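Local coordinates for DSBA-like thioredoxin domain-containing protein (PDB 5HFI), which is a cytosolic disulfide reductase of the thioredoxin superfamily from Pseudomonas aeruginosa, caught here with glutathione bound at its active site, at residues A[9-14]-A[25-30]; A[97-102]-A[163-168]; A[116-119]-A[125-128]; A[192-197]-A[204-209]. One frame throughout, in Å; residues are numbered along the deposited sequence.

Contact 1: residues A[9-14]-A[25-30]; sequences LHYLYD and PLLAAA
Tyr11 meets the isobutyl end of Leu27 through its CD1 and CE1 atoms, the two side chains crossing at about a right angle. Leu27 CD2 does most of the touching: it lies 3.7 Å from Tyr11 CE1 and nearly as close to Tyr11 CD1, coming in obliquely to the ring, while Leu27 CD1 reaches Tyr11 CD1 at 3.9 Å. Both side chains leave their backbones with CG opposite the main-chain N (chi1 178° in each), which carries each out into the space between strand and helix, where they cross. One face of the Tyr11 ring is taken by Tyr13 CB, 3.5 Å above the plane and displaced toward the rim, and Phe183 of the antiparallel neighbour strand stacks with the same ring.

A second apolar pair lies further toward the start of the strand, where Leu9 CD2 meets Ala30 CB at 3.6 Å. Leu9 and Tyr11 alternate with residues that point to the opposite side of the sheet, whereas Leu27 and Ala30 are one helical turn apart, so strand and helix meet through two matched pairs. All four residues are buried, and the joint is purely apolar. Strand 8-13 followed by a helical segment packed back on the sheet is the opening beta-alpha unit of the thioredoxin fold, and the ten residues linking the two segments carry the Cys17 and Cys20 pair of the CxxC active site.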
loop_
_atom_site.group_PDB
_atom_site.type_symbol
_atom_site.label_atom_id
_atom_site.label_comp_id
_atom_site.label_asym_id
_atom_site.label_seq_id
_atom_site.Cartn_x
_atom_site.Cartn_y
_atom_site.Cartn_z
ATOM N N LEU A 9 0.738 2.584 -15.158
ATOM C CA LEU A 9 1.655 2.050 -14.161
ATOM C C LEU A 9 0.868 1.190 -13.182
ATOM O O LEU A 9 0.008 1.699 -12.455
ATOM C CB LEU A 9 2.381 3.171 -13.420
ATOM C CG LEU A 9 3.338 2.696 -12.324
ATOM C CD1 LEU A 9 4.536 1.980 -12.934
ATOM C CD2 LEU A 9 3.787 3.855 -11.450
ATOM N N HIS A 10 1.156 -0.106 -13.171
ATOM C CA HIS A 10 0.515 -1.025 -12.245
ATOM C C HIS A 10 1.380 -1.168 -11.002
ATOM O O HIS A 10 2.593 -1.376 -11.106
ATOM C CB HIS A 10 0.293 -2.387 -12.903
ATOM C CG HIS A 10 -0.599 -2.337 -14.107
ATOM N ND1 HIS A 10 -1.961 -2.535 -14.032
ATOM C CD2 HIS A 10 -0.324 -2.121 -15.415
ATOM C CE1 HIS A 10 -2.488 -2.436 -15.238
ATOM N NE2 HIS A 10 -1.516 -2.187 -16.097
ATOM N N TYR A 11 0.758 -1.046 -9.832
ATOM C CA TYR A 11 1.458 -1.122 -8.553
ATOM C C TYR A 11 0.880 -2.281 -7.751
ATOM O O TYR A 11 -0.267 -2.217 -7.297
ATOM C CB TYR A 11 1.341 0.195 -7.784
ATOM C CG TYR A 11 2.011 0.191 -6.423
ATOM C CD1 TYR A 11 1.454 0.880 -5.355
ATOM C CD2 TYR A 11 3.198 -0.499 -6.207
ATOM C CE1 TYR A 11 2.058 0.887 -4.110
ATOM C CE2 TYR A 11 3.810 -0.499 -4.962
ATOM C CZ TYR A 11 3.232 0.196 -3.919
ATOM O OH TYR A 11 3.827 0.204 -2.679
ATOM N N LEU A 12 1.671 -3.340 -7.592
ATOM C CA LEU A 12 1.326 -4.462 -6.727
ATOM C C LEU A 12 1.885 -4.190 -5.336
ATOM O O LEU A 12 3.103 -4.061 -5.165
ATOM C CB LEU A 12 1.883 -5.768 -7.289
ATOM C CG LEU A 12 1.120 -6.399 -8.454
ATOM C CD1 LEU A 12 2.050 -7.252 -9.301
ATOM C CD2 LEU A 12 -0.037 -7.234 -7.922
ATOM N N TYR A 13 1.000 -4.119 -4.344
ATOM C CA TYR A 13 1.362 -3.662 -3.013
ATOM C C TYR A 13 0.705 -4.550 -1.966
ATOM O O TYR A 13 -0.170 -5.369 -2.265
ATOM C CB TYR A 13 0.919 -2.211 -2.785
ATOM C CG TYR A 13 -0.581 -2.101 -2.616
ATOM C CD1 TYR A 13 -1.157 -2.068 -1.350
ATOM C CD2 TYR A 13 -1.424 -2.060 -3.718
ATOM C CE1 TYR A 13 -2.521 -1.992 -1.187
ATOM C CE2 TYR A 13 -2.793 -1.976 -3.565
ATOM C CZ TYR A 13 -3.336 -1.944 -2.295
ATOM O OH TYR A 13 -4.696 -1.864 -2.131
ATOM N N ASP A 14 1.127 -4.355 -0.715
ATOM C CA ASP A 14 0.365 -4.826 0.425
ATOM C C ASP A 14 0.516 -3.796 1.532
ATOM O O ASP A 14 1.645 -3.343 1.797
ATOM C CB ASP A 14 0.808 -6.190 0.933
ATOM C CG ASP A 14 -0.127 -6.740 1.978
ATOM O OD1 ASP A 14 0.103 -6.478 3.180
ATOM O OD2 ASP A 14 -1.115 -7.398 1.586
ATOM N N PRO A 25 6.813 7.162 -1.310
ATOM C CA PRO A 25 7.131 8.359 -2.108
ATOM C C PRO A 25 7.168 8.087 -3.601
ATOM O O PRO A 25 6.930 9.008 -4.394
ATOM C CB PRO A 25 8.504 8.798 -1.570
ATOM C CG PRO A 25 8.662 8.104 -0.273
ATOM C CD PRO A 25 7.918 6.827 -0.395
ATOM N N LEU A 26 7.451 6.849 -4.015
ATOM C CA LEU A 26 7.439 6.531 -5.438
ATOM C C LEU A 26 6.017 6.503 -5.988
ATOM O O LEU A 26 5.768 6.961 -7.109
ATOM C CB LEU A 26 8.128 5.190 -5.687
ATOM C CG LEU A 26 9.547 5.044 -5.137
ATOM C CD1 LEU A 26 10.182 3.760 -5.648
ATOM C CD2 LEU A 26 10.398 6.250 -5.500
ATOM N N LEU A 27 5.072 5.954 -5.222
ATOM C CA LEU A 27 3.676 6.001 -5.646
ATOM C C LEU A 27 3.167 7.437 -5.685
ATOM O O LEU A 27 2.445 7.822 -6.613
ATOM C CB LEU A 27 2.811 5.148 -4.719
ATOM C CG LEU A 27 1.312 5.146 -5.026
ATOM C CD1 LEU A 27 1.058 4.651 -6.446
ATOM C CD2 LEU A 27 0.565 4.291 -4.015
ATOM N N ALA A 28 3.535 8.247 -4.687
ATOM C CA ALA A 28 3.104 9.641 -4.675
ATOM C C ALA A 28 3.675 10.402 -5.864
ATOM O O ALA A 28 2.965 11.182 -6.510
ATOM C CB ALA A 28 3.514 10.307 -3.361
ATOM N N ALA A 29 4.954 10.181 -6.173
ATOM C CA ALA A 29 5.564 10.851 -7.317
ATOM C C ALA A 29 4.942 10.384 -8.627
ATOM O O ALA A 29 4.770 11.180 -9.557
ATOM C CB ALA A 29 7.072 10.608 -7.323
ATOM N N ALA A 30 4.596 9.096 -8.718
ATOM C CA ALA A 30 3.985 8.580 -9.940
ATOM C C ALA A 30 2.623 9.213 -10.187
ATOM O O ALA A 30 2.256 9.484 -11.337
ATOM C CB ALA A 30 3.857 7.062 -9.865
#

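Contact 2: residues A[97-102]-A[163-168]; sequences PPTAAV and AHFADS
Thr99 and Phe165 approach from opposite directions, each from its own helix, and the threonine methyl CG2 rests obliquely beside Phe165 CE2, 3.7 Å away. Thr99 CB lies 4.1 Å from Phe165 CZ, so CE2 and CZ of the ring lie against CB, OG1 and CG2 of the threonine. The orientation of Phe165 comes from its first torsion (chi1 -79°), which sets CG opposite the carbonyl carbon and swings the ring out to helix 96-109, although its CB does not aim there. His164, one residue earlier, adds a looser contact, its CD2 standing 4.3 Å from the same methyl, again obliquely.

Between residues 97-102 and 163-168 the closest CA atoms, those of Thr99 and Phe165, are 9.2 Å apart, and the gap is bridged by these side chains. The contact joins two helices of the DsbA-like thioredoxin fold, in the helical region between strands 37-42 and 182-186. Tyr13 of strand 8-13 also touches Thr99, while His164 NE2 is hydrogen-bonded to the backbone N of Gly42, tying helix 159-174 to the end of strand 37-42.

The polar groups bond outside the joint: Thr99 OG1 bonds back to Ser95 O, just before the start of helix 96-109, which leaves the methyl to meet the aromatic rings. Helix 96-109 and helix 159-174 are therefore held here by van der Waals contact alone.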
loop_
_atom_site.group_PDB
_atom_site.type_symbol
_atom_site.label_atom_id
_atom_site.label_comp_id
_atom_site.label_asym_id
_atom_site.label_seq_id
_atom_site.Cartn_x
_atom_site.Cartn_y
_atom_site.Cartn_z
ATOM N N PRO A 97 -8.568 -6.185 5.712
ATOM C CA PRO A 97 -9.344 -4.967 6.001
ATOM C C PRO A 97 -8.712 -3.712 5.413
ATOM O O PRO A 97 -9.425 -2.924 4.775
ATOM C CB PRO A 97 -9.402 -4.928 7.538
ATOM C CG PRO A 97 -9.263 -6.365 7.937
ATOM C CD PRO A 97 -8.294 -6.948 6.949
ATOM N N PRO A 98 -7.401 -3.470 5.585
ATOM C CA PRO A 98 -6.839 -2.257 4.965
ATOM C C PRO A 98 -6.929 -2.266 3.452
ATOM O O PRO A 98 -7.095 -1.203 2.844
ATOM C CB PRO A 98 -5.376 -2.247 5.432
ATOM C CG PRO A 98 -5.113 -3.578 5.965
ATOM C CD PRO A 98 -6.406 -4.116 6.461
ATOM N N THR A 99 -6.800 -3.432 2.815
ATOM C CA THR A 99 -6.954 -3.469 1.365
ATOM C C THR A 99 -8.384 -3.130 0.960
ATOM O O THR A 99 -8.601 -2.384 -0.002
ATOM C CB THR A 99 -6.541 -4.833 0.812
ATOM O OG1 THR A 99 -5.193 -5.120 1.207
ATOM C CG2 THR A 99 -6.618 -4.832 -0.711
ATOM N N ALA A 100 -9.373 -3.658 1.689
ATOM C CA ALA A 100 -10.761 -3.295 1.419
ATOM C C ALA A 100 -10.988 -1.797 1.572
ATOM O O ALA A 100 -11.780 -1.209 0.825
ATOM C CB ALA A 100 -11.701 -4.073 2.343
ATOM N N ALA A 101 -10.301 -1.161 2.524
ATOM C CA ALA A 101 -10.426 0.285 2.684
ATOM C C ALA A 101 -9.876 1.022 1.468
ATOM O O ALA A 101 -10.444 2.033 1.038
ATOM C CB ALA A 101 -9.709 0.736 3.958
ATOM N N VAL A 102 -8.773 0.530 0.902
ATOM C CA VAL A 102 -8.227 1.130 -0.313
ATOM C C VAL A 102 -9.210 0.963 -1.465
ATOM O O VAL A 102 -9.481 1.905 -2.219
ATOM C CB VAL A 102 -6.857 0.508 -0.646
ATOM C CG1 VAL A 102 -6.411 0.906 -2.041
ATOM C CG2 VAL A 102 -5.817 0.903 0.404
ATOM N N ALA A 163 -12.109 -11.251 -5.147
ATOM C CA ALA A 163 -11.863 -11.153 -6.584
ATOM C C ALA A 163 -10.668 -10.259 -6.891
ATOM O O ALA A 163 -9.924 -10.523 -7.842
ATOM C CB ALA A 163 -13.111 -10.629 -7.294
ATOM N N HIS A 164 -10.475 -9.196 -6.104
ATOM C CA HIS A 164 -9.316 -8.328 -6.284
ATOM C C HIS A 164 -8.021 -9.065 -5.964
ATOM O O HIS A 164 -7.040 -8.962 -6.712
ATOM C CB HIS A 164 -9.459 -7.085 -5.402
ATOM C CG HIS A 164 -8.382 -6.063 -5.606
ATOM N ND1 HIS A 164 -8.331 -5.249 -6.718
ATOM C CD2 HIS A 164 -7.327 -5.710 -4.834
ATOM C CE1 HIS A 164 -7.288 -4.443 -6.625
ATOM N NE2 HIS A 164 -6.661 -4.703 -5.491
ATOM N N PHE A 165 -8.000 -9.808 -4.853
ATOM C CA PHE A 165 -6.826 -10.602 -4.498
ATOM C C PHE A 165 -6.490 -11.610 -5.591
ATOM O O PHE A 165 -5.326 -11.763 -5.976
ATOM C CB PHE A 165 -7.061 -11.332 -3.174
ATOM C CG PHE A 165 -6.881 -10.473 -1.959
ATOM C CD1 PHE A 165 -7.454 -10.840 -0.754
ATOM C CD2 PHE A 165 -6.140 -9.305 -2.015
ATOM C CE1 PHE A 165 -7.293 -10.062 0.375
ATOM C CE2 PHE A 165 -5.978 -8.519 -0.892
ATOM C CZ PHE A 165 -6.554 -8.901 0.308
ATOM N N ALA A 166 -7.501 -12.331 -6.082
ATOM C CA ALA A 166 -7.262 -13.332 -7.117
ATOM C C ALA A 166 -6.713 -12.690 -8.381
ATOM O O ALA A 166 -5.784 -13.216 -9.003
ATOM C CB ALA A 166 -8.552 -14.095 -7.417
ATOM N N ASP A 167 -7.275 -11.543 -8.768
ATOM C CA ASP A 167 -6.767 -10.809 -9.922
ATOM C C ASP A 167 -5.315 -10.391 -9.715
ATOM O O ASP A 167 -4.485 -10.539 -10.618
ATOM C CB ASP A 167 -7.655 -9.588 -10.180
ATOM C CG ASP A 167 -7.382 -8.937 -11.523
ATOM O OD1 ASP A 167 -6.791 -7.833 -11.536
ATOM O OD2 ASP A 167 -7.766 -9.527 -12.558
ATOM N N SER A 168 -4.991 -9.866 -8.530
ATOM C CA SER A 168 -3.627 -9.415 -8.268
ATOM C C SER A 168 -2.640 -10.573 -8.304
ATOM O O SER A 168 -1.541 -10.443 -8.855
ATOM C CB SER A 168 -3.554 -8.706 -6.917
ATOM O OG SER A 168 -4.369 -7.545 -6.885
#

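Contact 3: residues A[116-119]-A[125-128]; sequences LARI and VEGR
Glu126 OE1 is gripped by both terminal nitrogens of Arg118, 2.9 Å from NH1 and 3.0 Å from NH2, in a salt bridge between the middle of helix 112-124, in the helical part of the DsbA-like thioredoxin domain, and the loop that follows it. Both bonds are bent and weak. The straighter link runs from Arg118 NH2 to Glu126 OE2, 3.1 Å long with an angle of 173° at the hydrogen; it uses the syn lone pair of OE2 and lies practically in the guanidinium plane. The two flat groups are turned 56° against each other, so they do not form the coplanar, doubly bonded pairing of an ideal arginine-carboxylate bridge. The carboxylate is tilted, with one oxygen in the guanidinium plane and the other approaching it obliquely.

Arg118 reaches the loop by bending at chi2 (67°), and the two side chains cross at about a right angle. Glu126 stays extended beyond CG and carries its carboxylate back toward Arg118. Arg118 NH2 has a further salt-bridge partner in Glu142 of helix 133-142, and two acidic groups around one guanidinium would be expected to stabilise its positive charge.

Just past Glu126 the backbone turns at Gly127, whose positive phi marks the departure from helical geometry. The bridge thus spans the exit of the helix at the protein surface, away from the glutathione site. On the far side of the turn, Arg128 NH1 comes to 5.9 Å from Arg118 NH2, while Arg128 NH2 forms a salt bridge with Glu138 OE2.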
loop_
_atom_site.group_PDB
_atom_site.type_symbol
_atom_site.label_atom_id
_atom_site.label_comp_id
_atom_site.label_asym_id
_atom_site.label_seq_id
_atom_site.Cartn_x
_atom_site.Cartn_y
_atom_site.Cartn_z
ATOM N N LEU A 116 -4.225 4.488 0.815
ATOM C CA LEU A 116 -3.104 3.604 1.127
ATOM C C LEU A 116 -2.012 4.352 1.880
ATOM O O LEU A 116 -1.487 3.853 2.883
ATOM C CB LEU A 116 -2.539 2.982 -0.153
ATOM C CG LEU A 116 -1.269 2.140 0.015
ATOM C CD1 LEU A 116 -1.526 0.935 0.913
ATOM C CD2 LEU A 116 -0.714 1.693 -1.336
ATOM N N ALA A 117 -1.658 5.553 1.412
ATOM C CA ALA A 117 -0.643 6.348 2.097
ATOM C C ALA A 117 -1.072 6.687 3.519
ATOM O O ALA A 117 -0.250 6.676 4.445
ATOM C CB ALA A 117 -0.354 7.626 1.308
ATOM N N ARG A 118 -2.357 7.000 3.712
ATOM C CA ARG A 118 -2.850 7.322 5.050
ATOM C C ARG A 118 -2.845 6.092 5.949
ATOM O O ARG A 118 -2.512 6.187 7.138
ATOM C CB ARG A 118 -4.257 7.909 4.964
ATOM C CG ARG A 118 -4.829 8.341 6.310
ATOM C CD ARG A 118 -4.065 9.532 6.874
ATOM N NE ARG A 118 -4.441 9.832 8.254
ATOM C CZ ARG A 118 -3.826 9.334 9.324
ATOM N NH1 ARG A 118 -2.801 8.503 9.180
ATOM N NH2 ARG A 118 -4.237 9.666 10.541
ATOM N N ILE A 119 -3.229 4.935 5.398
ATOM C CA ILE A 119 -3.208 3.683 6.152
ATOM C C ILE A 119 -1.797 3.380 6.638
ATOM O O ILE A 119 -1.585 2.990 7.794
ATOM C CB ILE A 119 -3.761 2.531 5.291
ATOM C CG1 ILE A 119 -5.288 2.573 5.232
ATOM C CG2 ILE A 119 -3.281 1.177 5.810
ATOM C CD1 ILE A 119 -5.881 1.591 4.231
ATOM N N VAL A 125 3.611 5.174 11.599
ATOM C CA VAL A 125 3.876 6.398 12.346
ATOM C C VAL A 125 3.037 6.469 13.614
ATOM O O VAL A 125 3.559 6.722 14.699
ATOM C CB VAL A 125 3.642 7.631 11.446
ATOM C CG1 VAL A 125 3.766 8.910 12.256
ATOM C CG2 VAL A 125 4.622 7.626 10.286
ATOM N N GLU A 126 1.735 6.229 13.495
ATOM C CA GLU A 126 0.811 6.415 14.606
ATOM C C GLU A 126 0.586 5.154 15.429
ATOM O O GLU A 126 0.024 5.246 16.526
ATOM C CB GLU A 126 -0.536 6.925 14.081
ATOM C CG GLU A 126 -0.477 8.340 13.529
ATOM C CD GLU A 126 -1.653 8.668 12.619
ATOM O OE1 GLU A 126 -1.430 9.327 11.578
ATOM O OE2 GLU A 126 -2.792 8.264 12.944
ATOM N N GLY A 127 1.003 3.991 14.938
ATOM C CA GLY A 127 0.801 2.760 15.679
ATOM C C GLY A 127 -0.649 2.364 15.836
ATOM O O GLY A 127 -1.007 1.727 16.833
ATOM N N ARG A 128 -1.499 2.733 14.882
ATOM C CA ARG A 128 -2.904 2.365 14.931
ATOM C C ARG A 128 -3.100 0.928 14.456
ATOM O O ARG A 128 -2.243 0.341 13.789
ATOM C CB ARG A 128 -3.741 3.312 14.070
ATOM C CG ARG A 128 -3.482 4.784 14.322
ATOM C CD ARG A 128 -3.843 5.169 15.742
ATOM N NE ARG A 128 -5.190 4.734 16.101
ATOM C CZ ARG A 128 -6.300 5.384 15.766
ATOM N NH1 ARG A 128 -6.230 6.503 15.058
ATOM N NH2 ARG A 128 -7.482 4.913 16.141
#

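Contact 4: residues A[192-197]-A[204-209]; sequences QVLDTG and DDWRAF
With chi1 near -50°, Leu194 sets CG opposite its carbonyl carbon and holds its two methyls out toward helix 203-215, while Trp206 and Phe209, one helical turn apart, both carry CG opposite the main-chain N and extend their rings back to meet it. Leu194 CD1 is the shared point. It lies 3.6 Å from Trp206 CH2, at the six-membered end of the indole, and approaches that ring obliquely, the two side chains being roughly perpendicular. The same methyl meets Phe209 CE2 at 4.1 Å, here at the ring edge and near its plane. Leu194 CD2 adds a slightly longer touch to Phe209 CE2, so both branches of the leucine engage the aromatic pair.

The pairing is apolar throughout. Within the helix, Arg207 NH1 bonds Asp204 OD2 at 2.9 Å with an angle of 164°, a salt bridge that uses the anti lone pair of the carboxylate. Arg207 NH2 has a further salt-bridge partner in Glu32, just beyond helix 24-30. Asp195, directly after Leu194, occupies the N-cap position of the short helix 196-199.

Leu194 lies between edge strand 191-193 and that short helix, packed against helix 203-215. The indole of Trp206 continues inward to Leu9 of strand 8-13 and to Leu26 and Ala30 of helix 24-30, and both aromatic rings also meet Tyr199.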
loop_
_atom_site.group_PDB
_atom_site.type_symbol
_atom_site.label_atom_id
_atom_site.label_comp_id
_atom_site.label_asym_id
_atom_site.label_seq_id
_atom_site.Cartn_x
_atom_site.Cartn_y
_atom_site.Cartn_z
ATOM N N GLN A 192 5.885 -4.313 -18.824
ATOM C CA GLN A 192 7.306 -4.321 -18.492
ATOM C C GLN A 192 7.468 -4.041 -17.005
ATOM O O GLN A 192 7.026 -2.996 -16.516
ATOM C CB GLN A 192 8.067 -3.281 -19.320
ATOM C CG GLN A 192 9.518 -3.105 -18.920
ATOM C CD GLN A 192 10.231 -2.061 -19.764
ATOM O OE1 GLN A 192 9.794 -1.740 -20.870
ATOM N NE2 GLN A 192 11.333 -1.528 -19.247
ATOM N N VAL A 193 8.103 -4.964 -16.290
ATOM C CA VAL A 193 8.322 -4.791 -14.858
ATOM C C VAL A 193 9.530 -3.884 -14.649
ATOM O O VAL A 193 10.563 -4.046 -15.309
ATOM C CB VAL A 193 8.504 -6.152 -14.169
ATOM C CG1 VAL A 193 9.073 -5.981 -12.770
ATOM C CG2 VAL A 193 7.171 -6.889 -14.116
ATOM N N LEU A 194 9.397 -2.915 -13.747
ATOM C CA LEU A 194 10.416 -1.896 -13.540
ATOM C C LEU A 194 11.347 -2.259 -12.389
ATOM O O LEU A 194 11.024 -3.080 -11.526
ATOM C CB LEU A 194 9.772 -0.530 -13.279
ATOM C CG LEU A 194 8.700 -0.096 -14.284
ATOM C CD1 LEU A 194 8.168 1.287 -13.954
ATOM C CD2 LEU A 194 9.249 -0.118 -15.695
ATOM N N ASP A 195 12.518 -1.616 -12.387
ATOM C CA ASP A 195 13.543 -1.839 -11.367
ATOM C C ASP A 195 13.253 -0.916 -10.186
ATOM O O ASP A 195 13.827 0.164 -10.036
ATOM C CB ASP A 195 14.932 -1.606 -11.951
ATOM C CG ASP A 195 16.050 -1.934 -10.973
ATOM O OD1 ASP A 195 17.230 -1.744 -11.338
ATOM O OD2 ASP A 195 15.760 -2.383 -9.844
ATOM N N THR A 196 12.342 -1.371 -9.322
ATOM C CA THR A 196 11.913 -0.549 -8.195
ATOM C C THR A 196 13.049 -0.318 -7.205
ATOM O O THR A 196 13.191 0.785 -6.667
ATOM C CB THR A 196 10.718 -1.197 -7.498
ATOM O OG1 THR A 196 9.646 -1.352 -8.435
ATOM C CG2 THR A 196 10.242 -0.334 -6.331
ATOM N N GLY A 197 13.866 -1.345 -6.954
ATOM C CA GLY A 197 14.962 -1.194 -6.009
ATOM C C GLY A 197 15.943 -0.111 -6.408
ATOM O O GLY A 197 16.575 0.507 -5.548
ATOM N N ASP A 204 12.500 11.678 -6.987
ATOM C CA ASP A 204 12.697 12.586 -8.115
ATOM C C ASP A 204 13.263 11.851 -9.327
ATOM O O ASP A 204 12.849 12.110 -10.462
ATOM C CB ASP A 204 13.612 13.739 -7.709
ATOM C CG ASP A 204 12.981 14.645 -6.667
ATOM O OD1 ASP A 204 13.707 15.108 -5.761
ATOM O OD2 ASP A 204 11.761 14.896 -6.755
ATOM N N ASP A 205 14.227 10.952 -9.104
ATOM C CA ASP A 205 14.692 10.070 -10.174
ATOM C C ASP A 205 13.530 9.280 -10.761
ATOM O O ASP A 205 13.398 9.152 -11.984
ATOM C CB ASP A 205 15.756 9.107 -9.642
ATOM C CG ASP A 205 17.150 9.697 -9.641
ATOM O OD1 ASP A 205 17.290 10.932 -9.760
ATOM O OD2 ASP A 205 18.114 8.912 -9.508
ATOM N N TRP A 206 12.677 8.739 -9.886
ATOM C CA TRP A 206 11.552 7.916 -10.317
ATOM C C TRP A 206 10.574 8.712 -11.172
ATOM O O TRP A 206 10.131 8.239 -12.225
ATOM C CB TRP A 206 10.871 7.331 -9.075
ATOM C CG TRP A 206 9.613 6.547 -9.301
ATOM C CD1 TRP A 206 8.336 6.947 -9.016
ATOM C CD2 TRP A 206 9.508 5.211 -9.812
ATOM N NE1 TRP A 206 7.446 5.950 -9.336
ATOM C CE2 TRP A 206 8.139 4.876 -9.827
ATOM C CE3 TRP A 206 10.437 4.273 -10.273
ATOM C CZ2 TRP A 206 7.677 3.640 -10.279
ATOM C CZ3 TRP A 206 9.977 3.045 -10.722
ATOM C CH2 TRP A 206 8.609 2.742 -10.723
ATOM N N ARG A 207 10.226 9.926 -10.738
ATOM C CA ARG A 207 9.329 10.761 -11.529
ATOM C C ARG A 207 9.925 11.062 -12.900
ATOM O O ARG A 207 9.239 10.949 -13.924
ATOM C CB ARG A 207 9.019 12.053 -10.774
ATOM C CG ARG A 207 7.877 12.857 -11.369
ATOM C CD ARG A 207 7.778 14.238 -10.738
ATOM N NE ARG A 207 7.407 14.181 -9.328
ATOM C CZ ARG A 207 8.259 14.366 -8.325
ATOM N NH1 ARG A 207 9.537 14.618 -8.580
ATOM N NH2 ARG A 207 7.834 14.302 -7.067
ATOM N N ALA A 208 11.210 11.421 -12.941
ATOM C CA ALA A 208 11.858 11.715 -14.216
ATOM C C ALA A 208 11.920 10.479 -15.103
ATOM O O ALA A 208 11.759 10.572 -16.325
ATOM C CB ALA A 208 13.260 12.273 -13.972
ATOM N N PHE A 209 12.153 9.309 -14.505
ATOM C CA PHE A 209 12.161 8.078 -15.284
ATOM C C PHE A 209 10.811 7.840 -15.949
ATOM O O PHE A 209 10.747 7.493 -17.135
ATOM C CB PHE A 209 12.546 6.897 -14.392
ATOM C CG PHE A 209 12.426 5.562 -15.069
ATOM C CD1 PHE A 209 13.449 5.084 -15.870
ATOM C CD2 PHE A 209 11.294 4.780 -14.895
ATOM C CE1 PHE A 209 13.344 3.854 -16.490
ATOM C CE2 PHE A 209 11.183 3.552 -15.514
ATOM C CZ PHE A 209 12.210 3.087 -16.312
#

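In the fold
From the N terminus, contact 1 closes first, bringing helix 24-30 back onto strand 8-13 round the active-site segment. Contact 2 then closes a loop of sixty residues, joining helix 96-109 to helix 159-174, and contact 3 is nested inside it at the exit of helix 112-124. Contact 4 comes last, setting the C-terminal helix 203-215 against the edge of the sheet. Contact 1 touches all the others: Tyr13 packs on Thr99 and Val102, Leu116 meets Tyr11 and Leu27, and Leu9 reaches Leu194. Contacts 2 and 3 meet through Ile119 and Leu116, whereas contact 4 stays about 11 Å from contact 2 and 12 Å from contact 3, nearest atoms.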